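Side-chain contacts in uncharacterized protein (Xanthomonas campestris pv. campestris, PDB 3HIU), which is of unknown function but belongs to the DUF892 family of ferritin-like four-helix proteins and holds a sodium ion inside its helix bundle: residues B[19-24]-B[47-52]; B[15-20]-B[108-113]; B[95-100]-B[142-147]; B[33-38]-B[152-157]. All coordinates share one frame; numbering follows the deposited sequence.

Contact 1. Residues B[19-24]-B[47-52]; sequences KEAETM and EETQQQ. With NA (sodium ion), chain J.
Glu22 lies against both Thr49 and Gln50, and these three residues account for most of the surface the two helices bury. Helix 2-28 and helix 36-62 run antiparallel here, their short axes 9.1 Å apart at 165°, and Glu22 and Thr49 mark the closest backbone approach. The methyl CG2 of Thr49 presses on Glu22 CB at 3.4 Å. With CG anti to the backbone N (chi1 166°) and the rest of the chain extended, Glu22 reaches out over Gln50, and the two side chains cross at about a right angle. Glu22 OE1 comes to 3.2 Å from Gln50 CG, so the carboxylate rests on the methylene of the glutamine.

Thr49 has two branches with different tasks. While CG2 faces helix 2-28, OG1 stands beside its own backbone N and binds the sodium ion at 2.6 Å. Gln52, one turn further on, adds OE1 to the metal at 2.8 Å. Its NE2 is hydrogen-bonded to Gln136 of helix 124-159, which ties the amide to a third helix and helps fix its rotation. The antiparallel pair is characteristic of a ferritin-like bundle. Across the contact the helices are joined by packing, while Thr49 and Gln52 each give the sodium one neutral oxygen, with the carboxylate of Glu18 close by.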
# COMPACT_ATOMS: atom_id res chain seq x y z
N LYS B 19 -4.67 -13.71 -5.70
CA LYS B 19 -3.75 -14.73 -6.21
C LYS B 19 -2.32 -14.20 -6.19
O LYS B 19 -1.37 -14.95 -5.92
CB LYS B 19 -4.16 -15.16 -7.63
CG LYS B 19 -5.60 -15.69 -7.75
CD LYS B 19 -5.72 -17.10 -7.18
CE LYS B 19 -7.12 -17.38 -6.67
NZ LYS B 19 -7.17 -18.66 -5.90
N GLU B 20 -2.16 -12.91 -6.48
CA GLU B 20 -0.87 -12.24 -6.39
C GLU B 20 -0.44 -12.10 -4.93
O GLU B 20 0.74 -12.23 -4.59
CB GLU B 20 -0.94 -10.86 -7.05
CG GLU B 20 0.25 -9.96 -6.75
CD GLU B 20 0.02 -8.51 -7.14
OE1 GLU B 20 -1.16 -8.10 -7.28
OE2 GLU B 20 1.02 -7.78 -7.32
N ALA B 21 -1.41 -11.82 -4.07
CA ALA B 21 -1.13 -11.74 -2.64
C ALA B 21 -0.66 -13.11 -2.16
O ALA B 21 0.36 -13.22 -1.48
CB ALA B 21 -2.38 -11.29 -1.87
N GLU B 22 -1.40 -14.15 -2.54
CA GLU B 22 -1.11 -15.52 -2.09
C GLU B 22 0.29 -15.99 -2.50
O GLU B 22 0.95 -16.71 -1.74
CB GLU B 22 -2.17 -16.50 -2.58
CG GLU B 22 -1.75 -17.95 -2.44
CD GLU B 22 -2.73 -18.91 -3.09
OE1 GLU B 22 -3.94 -18.60 -3.11
OE2 GLU B 22 -2.28 -19.98 -3.58
N THR B 23 0.73 -15.58 -3.68
CA THR B 23 2.08 -15.93 -4.13
C THR B 23 3.16 -15.04 -3.51
O THR B 23 4.27 -15.51 -3.22
CB THR B 23 2.18 -15.93 -5.66
OG1 THR B 23 1.46 -17.06 -6.17
CG2 THR B 23 3.64 -16.02 -6.09
N MSE B 24 2.84 -13.76 -3.30
CA MSE B 24 3.77 -12.82 -2.68
C MSE B 24 4.02 -13.16 -1.21
O MSE B 24 5.10 -12.92 -0.68
CB MSE B 24 3.24 -11.39 -2.81
CG MSE B 24 4.25 -10.30 -2.40
SE MSE B 24 3.45 -8.51 -2.40
CE MSE B 24 2.25 -8.75 -3.94
N GLU B 47 -3.14 -19.09 3.91
CA GLU B 47 -4.32 -19.95 3.94
C GLU B 47 -5.62 -19.13 3.96
O GLU B 47 -6.58 -19.47 3.26
CB GLU B 47 -4.26 -20.90 5.14
CG GLU B 47 -3.12 -21.91 5.06
CD GLU B 47 -3.46 -23.10 4.19
OE1 GLU B 47 -2.53 -23.81 3.73
OE2 GLU B 47 -4.67 -23.32 3.95
N GLU B 48 -5.65 -18.07 4.75
CA GLU B 48 -6.75 -17.12 4.75
C GLU B 48 -7.01 -16.55 3.34
O GLU B 48 -8.17 -16.47 2.93
CB GLU B 48 -6.48 -15.98 5.75
CG GLU B 48 -6.90 -16.29 7.19
CD GLU B 48 -5.94 -15.74 8.26
OE1 GLU B 48 -5.90 -16.31 9.37
OE2 GLU B 48 -5.22 -14.75 7.99
N THR B 49 -5.95 -16.16 2.63
CA THR B 49 -6.08 -15.63 1.26
C THR B 49 -6.73 -16.63 0.33
O THR B 49 -7.69 -16.31 -0.37
CB THR B 49 -4.72 -15.25 0.65
OG1 THR B 49 -4.30 -13.98 1.16
CG2 THR B 49 -4.83 -15.14 -0.87
N GLN B 50 -6.19 -17.84 0.30
CA GLN B 50 -6.78 -18.90 -0.51
C GLN B 50 -8.30 -18.95 -0.30
O GLN B 50 -9.06 -19.14 -1.26
CB GLN B 50 -6.13 -20.23 -0.17
CG GLN B 50 -4.64 -20.23 -0.47
CD GLN B 50 -3.90 -21.34 0.25
OE1 GLN B 50 -4.50 -22.14 0.97
NE2 GLN B 50 -2.59 -21.40 0.05
N GLN B 51 -8.74 -18.76 0.94
CA GLN B 51 -10.16 -18.76 1.27
C GLN B 51 -10.88 -17.47 0.87
O GLN B 51 -12.09 -17.47 0.67
CB GLN B 51 -10.35 -19.05 2.75
CG GLN B 51 -9.90 -20.43 3.15
CD GLN B 51 -10.62 -20.94 4.37
OE1 GLN B 51 -10.99 -20.16 5.25
NE2 GLN B 51 -10.82 -22.25 4.44
N GLN B 52 -10.13 -16.38 0.74
CA GLN B 52 -10.70 -15.12 0.27
C GLN B 52 -11.19 -15.23 -1.16
O GLN B 52 -12.38 -15.16 -1.42
CB GLN B 52 -9.69 -13.98 0.40
CG GLN B 52 -9.73 -13.34 1.75
CD GLN B 52 -8.54 -12.46 2.01
OE1 GLN B 52 -7.81 -12.08 1.10
NE2 GLN B 52 -8.34 -12.12 3.28
NA NA J . -5.06 -11.55 1.47

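Contact 2. Residues B[15-20]-B[108-113]; sequences YAMEKE and IASYRA
A chain bent at chi2 (-62°) in Glu18 and a first torsion of -78° in Tyr111, CG anti to the carbonyl carbon, bring their ends together from opposite directions. Glu18 keeps CG beside the backbone N (chi1 -65°), and the bend that follows turns its carboxylate off the surface of helix 2-28 and into the bundle. The ring of Tyr111 reaches inward from helix 94-120 to meet the acid. The modelled gap between Glu18 OE2 and the phenol oxygen is too short to be trusted, so the exact geometry of this meeting is doubtful; as modelled, OE2 lies at the edge of the ring, near its plane.

The second pair is Met17, a selenomethionine, with Ser110. Met17 runs out extended and bends at its last torsion, which sets the methyl CE 3.4 Å from Ser110 OG and 3.8 Å from Ser110 CB. The selenium itself is 3.8 Å from Ser110 OG. That hydroxyl is hydrogen-bonded to Leu106 O, a turn back on its own helix, so to Met17 it offers a packing surface.

Around them, Tyr111 packs on Ile133 and Leu134 of helix 124-159, and Glu18 touches Thr49 and Ser53 of helix 36-62, so the contact draws in all four helices of the ferritin-like bundle. The side chain of Glu18 lies about 3 Å from the sodium ion, whose positive charge would probably offset part of the negative charge of the carboxylate in this partly buried setting.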
# COMPACT_ATOMS: atom_id res chain seq x y z
N TYR B 15 -10.03 -11.00 -7.24
CA TYR B 15 -9.73 -12.42 -7.34
C TYR B 15 -8.28 -12.58 -7.76
O TYR B 15 -7.57 -13.45 -7.25
CB TYR B 15 -10.65 -13.10 -8.36
CG TYR B 15 -10.37 -14.58 -8.50
CD1 TYR B 15 -11.02 -15.50 -7.69
CD2 TYR B 15 -9.45 -15.05 -9.43
CE1 TYR B 15 -10.77 -16.86 -7.80
CE2 TYR B 15 -9.20 -16.41 -9.55
CZ TYR B 15 -9.86 -17.31 -8.73
OH TYR B 15 -9.62 -18.65 -8.84
N ALA B 16 -7.85 -11.73 -8.68
CA ALA B 16 -6.51 -11.79 -9.24
C ALA B 16 -5.53 -11.16 -8.26
O ALA B 16 -4.38 -11.57 -8.17
CB ALA B 16 -6.48 -11.07 -10.56
N MSE B 17 -6.00 -10.16 -7.54
CA MSE B 17 -5.20 -9.52 -6.52
C MSE B 17 -4.88 -10.52 -5.40
O MSE B 17 -3.77 -10.56 -4.87
CB MSE B 17 -5.97 -8.31 -5.99
CG MSE B 17 -5.20 -7.41 -5.08
SE MSE B 17 -6.45 -6.17 -4.25
CE MSE B 17 -7.32 -5.52 -5.87
N GLU B 18 -5.86 -11.34 -5.05
CA GLU B 18 -5.71 -12.35 -4.00
C GLU B 18 -4.77 -13.46 -4.43
O GLU B 18 -4.15 -14.12 -3.60
CB GLU B 18 -7.06 -12.96 -3.63
CG GLU B 18 -8.02 -11.98 -2.99
CD GLU B 18 -7.49 -11.43 -1.70
OE1 GLU B 18 -6.50 -11.97 -1.17
OE2 GLU B 18 -8.08 -10.44 -1.20
N LYS B 19 -4.67 -13.71 -5.70
CA LYS B 19 -3.75 -14.73 -6.21
C LYS B 19 -2.32 -14.20 -6.19
O LYS B 19 -1.37 -14.95 -5.92
CB LYS B 19 -4.16 -15.16 -7.63
CG LYS B 19 -5.60 -15.69 -7.75
CD LYS B 19 -5.72 -17.10 -7.18
CE LYS B 19 -7.12 -17.38 -6.67
NZ LYS B 19 -7.17 -18.66 -5.90
N GLU B 20 -2.16 -12.91 -6.48
CA GLU B 20 -0.87 -12.24 -6.39
C GLU B 20 -0.44 -12.10 -4.93
O GLU B 20 0.74 -12.23 -4.59
CB GLU B 20 -0.94 -10.86 -7.05
CG GLU B 20 0.25 -9.96 -6.75
CD GLU B 20 0.02 -8.51 -7.14
OE1 GLU B 20 -1.16 -8.10 -7.28
OE2 GLU B 20 1.02 -7.78 -7.32
N ILE B 108 -7.32 -3.38 1.32
CA ILE B 108 -8.30 -2.59 2.06
C ILE B 108 -9.09 -1.68 1.11
O ILE B 108 -10.28 -1.89 0.88
CB ILE B 108 -7.63 -1.73 3.15
CG1 ILE B 108 -7.07 -2.61 4.27
CG2 ILE B 108 -8.61 -0.72 3.71
CD1 ILE B 108 -5.85 -2.03 4.96
N ALA B 109 -8.42 -0.68 0.55
CA ALA B 109 -9.08 0.23 -0.35
C ALA B 109 -10.00 -0.50 -1.34
O ALA B 109 -11.16 -0.14 -1.50
CB ALA B 109 -8.07 1.09 -1.08
N SER B 110 -9.49 -1.55 -1.98
CA SER B 110 -10.28 -2.26 -2.98
C SER B 110 -11.54 -2.88 -2.41
O SER B 110 -12.62 -2.79 -3.00
CB SER B 110 -9.44 -3.35 -3.64
OG SER B 110 -8.18 -2.83 -3.99
N TYR B 111 -11.40 -3.53 -1.26
CA TYR B 111 -12.54 -4.19 -0.66
C TYR B 111 -13.55 -3.20 -0.09
O TYR B 111 -14.75 -3.44 -0.14
CB TYR B 111 -12.06 -5.20 0.39
CG TYR B 111 -11.54 -6.48 -0.23
CD1 TYR B 111 -12.39 -7.33 -0.91
CD2 TYR B 111 -10.20 -6.84 -0.13
CE1 TYR B 111 -11.94 -8.51 -1.48
CE2 TYR B 111 -9.72 -8.02 -0.70
CZ TYR B 111 -10.60 -8.85 -1.37
OH TYR B 111 -10.17 -10.03 -1.94
N ARG B 112 -13.08 -2.07 0.44
CA ARG B 112 -14.00 -1.02 0.83
C ARG B 112 -14.85 -0.63 -0.36
O ARG B 112 -16.06 -0.53 -0.25
CB ARG B 112 -13.27 0.21 1.36
CG ARG B 112 -12.57 0.02 2.70
CD ARG B 112 -11.86 1.30 3.16
NE ARG B 112 -12.71 2.13 4.02
CZ ARG B 112 -13.16 3.34 3.70
NH1 ARG B 112 -13.92 4.00 4.55
NH2 ARG B 112 -12.86 3.90 2.54
N ALA B 113 -14.21 -0.40 -1.51
CA ALA B 113 -14.92 0.02 -2.72
C ALA B 113 -15.75 -1.11 -3.33
O ALA B 113 -16.65 -0.85 -4.12
CB ALA B 113 -13.96 0.62 -3.73

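Contact 3. Residues B[95-100]-B[142-147]; sequences KGVGIS and EWLIEH
Apolar packing carries the contact, with Leu144 of helix 124-159 set between Val97 and Ser100 of helix 94-120. The backbones come nearest at Val97 and Leu144, whose CA atoms are 6.5 Å apart. Val97 places CG1 anti to its backbone N (chi1 179°), and this methyl approaches Leu144 CB at 4.2 Å. One turn on, Leu144 CD1 rests against Ser100 CB at 3.5 Å, tighter than usual for two carbons. Leu38 of helix 36-62 packs on Val97 as well, so a third helix of the bundle closes over this layer.

Hydrogen bonds stay within each helix. Ser100 OG turns back to Gly96 O at 2.8 Å, arriving above the carbonyl plane, while Ser100 N reaches the same oxygen from the opposite face. On the other helix His147 ND1 donates to Trp143 O at 2.7 Å, in the carbonyl plane on a lone pair. His147 ND1 also sits over the centre of one face of the Trp143 ring system, 3.5 Å above its plane.

The serine hydroxyl is thus engaged by its own helix, and what Ser100 offers Leu144 is carbon, in keeping with the buried, apolar join between these two helices.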
# COMPACT_ATOMS: atom_id res chain seq x y z
N LYS B 95 12.09 -4.73 4.00
CA LYS B 95 11.36 -4.13 2.90
C LYS B 95 10.21 -5.01 2.46
O LYS B 95 9.33 -4.56 1.75
CB LYS B 95 12.31 -3.82 1.74
CG LYS B 95 13.41 -2.83 2.10
CD LYS B 95 12.85 -1.67 2.93
CE LYS B 95 13.84 -0.51 3.01
NZ LYS B 95 13.29 0.64 3.78
N GLY B 96 10.22 -6.27 2.89
CA GLY B 96 9.12 -7.17 2.61
C GLY B 96 7.97 -6.85 3.53
O GLY B 96 6.80 -6.88 3.15
N VAL B 97 8.31 -6.52 4.77
CA VAL B 97 7.31 -6.09 5.74
C VAL B 97 6.70 -4.75 5.32
O VAL B 97 5.56 -4.44 5.68
CB VAL B 97 7.92 -6.01 7.15
CG1 VAL B 97 6.89 -5.55 8.17
CG2 VAL B 97 8.50 -7.38 7.54
N GLY B 98 7.45 -3.97 4.54
CA GLY B 98 6.96 -2.71 4.01
C GLY B 98 6.02 -2.86 2.82
O GLY B 98 4.97 -2.22 2.74
N ILE B 99 6.40 -3.71 1.87
CA ILE B 99 5.53 -3.98 0.75
C ILE B 99 4.32 -4.77 1.24
O ILE B 99 3.20 -4.57 0.77
CB ILE B 99 6.25 -4.79 -0.34
CG1 ILE B 99 7.63 -4.19 -0.63
CG2 ILE B 99 5.42 -4.84 -1.61
CD1 ILE B 99 8.50 -5.11 -1.47
N SER B 100 4.55 -5.67 2.19
CA SER B 100 3.47 -6.49 2.76
C SER B 100 2.38 -5.60 3.27
O SER B 100 1.19 -5.85 3.07
CB SER B 100 3.97 -7.33 3.93
OG SER B 100 4.61 -8.51 3.50
N GLU B 142 -2.49 -4.47 10.44
CA GLU B 142 -2.21 -4.11 11.82
C GLU B 142 -1.11 -4.97 12.42
O GLU B 142 -0.28 -4.49 13.18
CB GLU B 142 -3.46 -4.23 12.67
CG GLU B 142 -4.27 -2.96 12.76
CD GLU B 142 -5.24 -2.99 13.92
OE1 GLU B 142 -6.29 -2.31 13.83
OE2 GLU B 142 -4.96 -3.69 14.91
N TRP B 143 -1.10 -6.25 12.07
CA TRP B 143 -0.09 -7.14 12.63
C TRP B 143 1.32 -6.71 12.24
O TRP B 143 2.23 -6.72 13.05
CB TRP B 143 -0.34 -8.59 12.19
CG TRP B 143 0.44 -9.58 13.02
CD1 TRP B 143 -0.03 -10.33 14.07
CD2 TRP B 143 1.83 -9.92 12.87
NE1 TRP B 143 0.98 -11.11 14.58
CE2 TRP B 143 2.13 -10.89 13.86
CE3 TRP B 143 2.85 -9.52 12.00
CZ2 TRP B 143 3.41 -11.44 14.00
CZ3 TRP B 143 4.11 -10.07 12.14
CH2 TRP B 143 4.38 -11.02 13.14
N LEU B 144 1.49 -6.31 10.98
CA LEU B 144 2.81 -6.00 10.46
C LEU B 144 3.38 -4.68 10.99
O LEU B 144 4.56 -4.60 11.32
CB LEU B 144 2.78 -5.96 8.93
CG LEU B 144 2.35 -7.19 8.14
CD1 LEU B 144 2.03 -6.73 6.74
CD2 LEU B 144 3.46 -8.21 8.13
N ILE B 145 2.53 -3.65 11.05
CA ILE B 145 3.00 -2.29 11.37
C ILE B 145 3.24 -2.10 12.87
O ILE B 145 3.87 -1.13 13.30
CB ILE B 145 2.03 -1.20 10.87
CG1 ILE B 145 2.77 0.11 10.55
CG2 ILE B 145 0.93 -0.96 11.91
CD1 ILE B 145 3.62 0.06 9.27
N GLU B 146 2.72 -3.03 13.65
CA GLU B 146 3.01 -3.05 15.07
C GLU B 146 4.32 -3.80 15.32
O GLU B 146 5.24 -3.27 15.93
CB GLU B 146 1.83 -3.63 15.85
CG GLU B 146 0.58 -2.77 15.71
CD GLU B 146 -0.59 -3.27 16.53
OE1 GLU B 146 -1.75 -2.96 16.17
OE2 GLU B 146 -0.36 -3.96 17.55
N HIS B 147 4.41 -5.02 14.80
CA HIS B 147 5.62 -5.83 14.93
C HIS B 147 6.75 -5.27 14.08
O HIS B 147 7.88 -5.77 14.14
CB HIS B 147 5.34 -7.27 14.51
CG HIS B 147 4.39 -7.98 15.41
ND1 HIS B 147 3.03 -7.73 15.40
CD2 HIS B 147 4.59 -8.93 16.35
CE1 HIS B 147 2.44 -8.49 16.30
NE2 HIS B 147 3.36 -9.23 16.89

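Contact 4. Residues B[33-38]-B[152-157]; sequences EHYPEL and VVAFLE. With EDO (1,2-ethanediol), chain K; EDO (1,2-ethanediol), chain P; EDO (1,2-ethanediol), chain L.
Tyr35 meets helix 124-159 with the rim and hydroxyl end of its ring, and no hydrogen bond joins the two segments. Ala154 CB lies near the ring plane at its edge, 4.2 Å from Tyr35 CE1. Beyond it, Tyr35 OH is 3.8 Å from Phe155 CB and also 3.8 Å from Phe155 N, so the phenol oxygen lies alongside the helix backbone. The side chain of Phe155 has CG anti to its backbone N (chi1 171°), which carries the ring away from the tyrosine.

A molecule of 1,2-ethanediol, probably from the crystallisation liquor, lies beside these rings. Its O1 sits at the edge of both the Tyr35 and the Phe155 ring, in the plane of each, 3.9 Å from Phe155 CD1. Its O2 takes a nearly straight hydrogen bond from Glu33 N (2.6 Å, 177°). The backbone N of the next residue, His34, gives that O2 a second, longer bond.

Tyr35 is the N-cap residue of helix 36-62, the second helix of this ferritin-like bundle, and the contact sets the start of that helix against the C-terminal part of the last one. One face of the Tyr35 ring is covered toward its rim by His34 CB, and Ile151 and Arg158 of helix 124-159 also pack on the tyrosine.

The exposed Glu157 accepts, through OE1, a hydrogen bond of 2.7 Å from O2 of another 1,2-ethanediol. Phe155 also packs on Arg6 of the second subunit, while Val152, Val153 and Leu156 pack on Val116 of that neighbouring chain.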
# COMPACT_ATOMS: atom_id res chain seq x y z
N GLU B 33 14.22 -16.18 8.34
CA GLU B 33 15.06 -17.04 9.15
C GLU B 33 15.01 -16.61 10.59
O GLU B 33 15.28 -17.40 11.48
CB GLU B 33 16.51 -16.94 8.69
CG GLU B 33 16.69 -16.88 7.19
CD GLU B 33 18.13 -16.58 6.79
OE1 GLU B 33 18.62 -15.47 7.10
OE2 GLU B 33 18.76 -17.46 6.16
N HIS B 34 14.69 -15.34 10.83
CA HIS B 34 14.92 -14.75 12.14
C HIS B 34 13.68 -14.20 12.89
O HIS B 34 13.82 -13.58 13.95
CB HIS B 34 16.02 -13.67 12.05
CG HIS B 34 17.34 -14.17 11.53
ND1 HIS B 34 18.09 -13.48 10.59
CD2 HIS B 34 18.06 -15.29 11.82
CE1 HIS B 34 19.20 -14.15 10.33
NE2 HIS B 34 19.20 -15.25 11.06
N TYR B 35 12.48 -14.42 12.36
CA TYR B 35 11.26 -13.90 13.00
C TYR B 35 10.14 -14.92 12.96
O TYR B 35 9.22 -14.81 12.16
CB TYR B 35 10.79 -12.62 12.31
CG TYR B 35 11.92 -11.69 12.00
CD1 TYR B 35 12.31 -10.73 12.91
CD2 TYR B 35 12.62 -11.79 10.81
CE1 TYR B 35 13.36 -9.88 12.64
CE2 TYR B 35 13.67 -10.95 10.52
CZ TYR B 35 14.04 -10.00 11.44
OH TYR B 35 15.09 -9.16 11.16
N PRO B 36 10.21 -15.91 13.85
CA PRO B 36 9.22 -16.98 13.90
C PRO B 36 7.79 -16.44 13.95
O PRO B 36 6.89 -17.05 13.38
CB PRO B 36 9.57 -17.73 15.20
CG PRO B 36 10.99 -17.42 15.45
CD PRO B 36 11.21 -16.02 14.93
N GLU B 37 7.59 -15.31 14.61
CA GLU B 37 6.26 -14.74 14.72
C GLU B 37 5.86 -14.27 13.33
O GLU B 37 4.83 -14.69 12.80
CB GLU B 37 6.26 -13.56 15.69
CG GLU B 37 5.16 -13.62 16.73
CD GLU B 37 5.42 -14.68 17.79
OE1 GLU B 37 5.81 -14.31 18.92
OE2 GLU B 37 5.25 -15.88 17.49
N LEU B 38 6.68 -13.41 12.75
CA LEU B 38 6.44 -12.90 11.41
C LEU B 38 6.03 -14.05 10.51
O LEU B 38 4.89 -14.12 10.05
CB LEU B 38 7.72 -12.28 10.86
CG LEU B 38 7.67 -10.97 10.08
CD1 LEU B 38 8.95 -10.88 9.28
CD2 LEU B 38 6.43 -10.85 9.19
N VAL B 152 12.68 -4.31 12.33
CA VAL B 152 13.68 -3.36 11.84
C VAL B 152 14.90 -3.30 12.76
O VAL B 152 16.05 -3.43 12.31
CB VAL B 152 13.08 -1.95 11.69
CG1 VAL B 152 14.17 -0.95 11.38
CG2 VAL B 152 12.03 -1.95 10.59
N VAL B 153 14.65 -3.11 14.05
CA VAL B 153 15.71 -2.98 15.03
C VAL B 153 16.58 -4.23 15.06
O VAL B 153 17.80 -4.14 14.92
CB VAL B 153 15.11 -2.75 16.41
CG1 VAL B 153 16.18 -2.89 17.47
CG2 VAL B 153 14.46 -1.37 16.44
N ALA B 154 15.95 -5.38 15.24
CA ALA B 154 16.68 -6.64 15.27
C ALA B 154 17.52 -6.78 14.01
O ALA B 154 18.63 -7.30 14.05
CB ALA B 154 15.73 -7.81 15.42
N PHE B 155 16.98 -6.33 12.89
CA PHE B 155 17.73 -6.41 11.65
C PHE B 155 19.01 -5.59 11.79
O PHE B 155 20.12 -6.05 11.46
CB PHE B 155 16.92 -5.88 10.47
CG PHE B 155 17.73 -5.75 9.22
CD1 PHE B 155 17.84 -6.82 8.34
CD2 PHE B 155 18.43 -4.59 8.95
CE1 PHE B 155 18.61 -6.71 7.20
CE2 PHE B 155 19.20 -4.47 7.81
CZ PHE B 155 19.30 -5.53 6.94
N LEU B 156 18.84 -4.37 12.30
CA LEU B 156 19.96 -3.44 12.42
C LEU B 156 21.03 -3.99 13.36
O LEU B 156 22.19 -4.11 12.96
CB LEU B 156 19.45 -2.06 12.88
CG LEU B 156 18.54 -1.32 11.90
CD1 LEU B 156 17.96 -0.04 12.51
CD2 LEU B 156 19.27 -1.02 10.60
N GLU B 157 20.63 -4.33 14.59
CA GLU B 157 21.54 -4.84 15.61
C GLU B 157 22.27 -6.09 15.15
O GLU B 157 23.44 -6.29 15.47
CB GLU B 157 20.76 -5.16 16.88
CG GLU B 157 20.11 -3.93 17.50
CD GLU B 157 19.20 -4.27 18.66
OE1 GLU B 157 18.59 -5.37 18.65
OE2 GLU B 157 19.08 -3.43 19.59
C1 EDO K . 8.71 -10.76 14.45
O1 EDO K . 7.35 -10.91 14.06
C2 EDO K . 9.06 -11.89 15.41
O2 EDO K . 8.95 -13.13 14.72
C1 EDO P . 16.47 -11.81 7.95
O1 EDO P . 16.41 -10.43 8.32
C2 EDO P . 15.09 -12.32 7.56
O2 EDO P . 14.96 -13.66 8.06
C1 EDO L . 15.85 -6.58 20.47
O1 EDO L . 16.65 -6.60 19.29
C2 EDO L . 16.53 -5.78 21.57
O2 EDO L . 17.32 -4.74 20.98

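The four contacts follow the long axis of one ferritin-like four-helix bundle. Contacts 1 and 2 start from the same part of helix 2-28 and lie close to the centre of the chain in space, their centres 10 Å apart; they join it to helices 36-62 and 94-120, and Glu18 of contact 2 and Gln52 of contact 1 meet beside the sodium ion. The centre of contact 3 lies about 16 Å from that of contact 1, and the centres of contacts 3 and 4 are 12 Å apart; both pack helix 124-159 further along the bundle. Contact 3 is nested in the chain between the segments of contact 4. Contacts 2, 3 and 4 also border the second subunit.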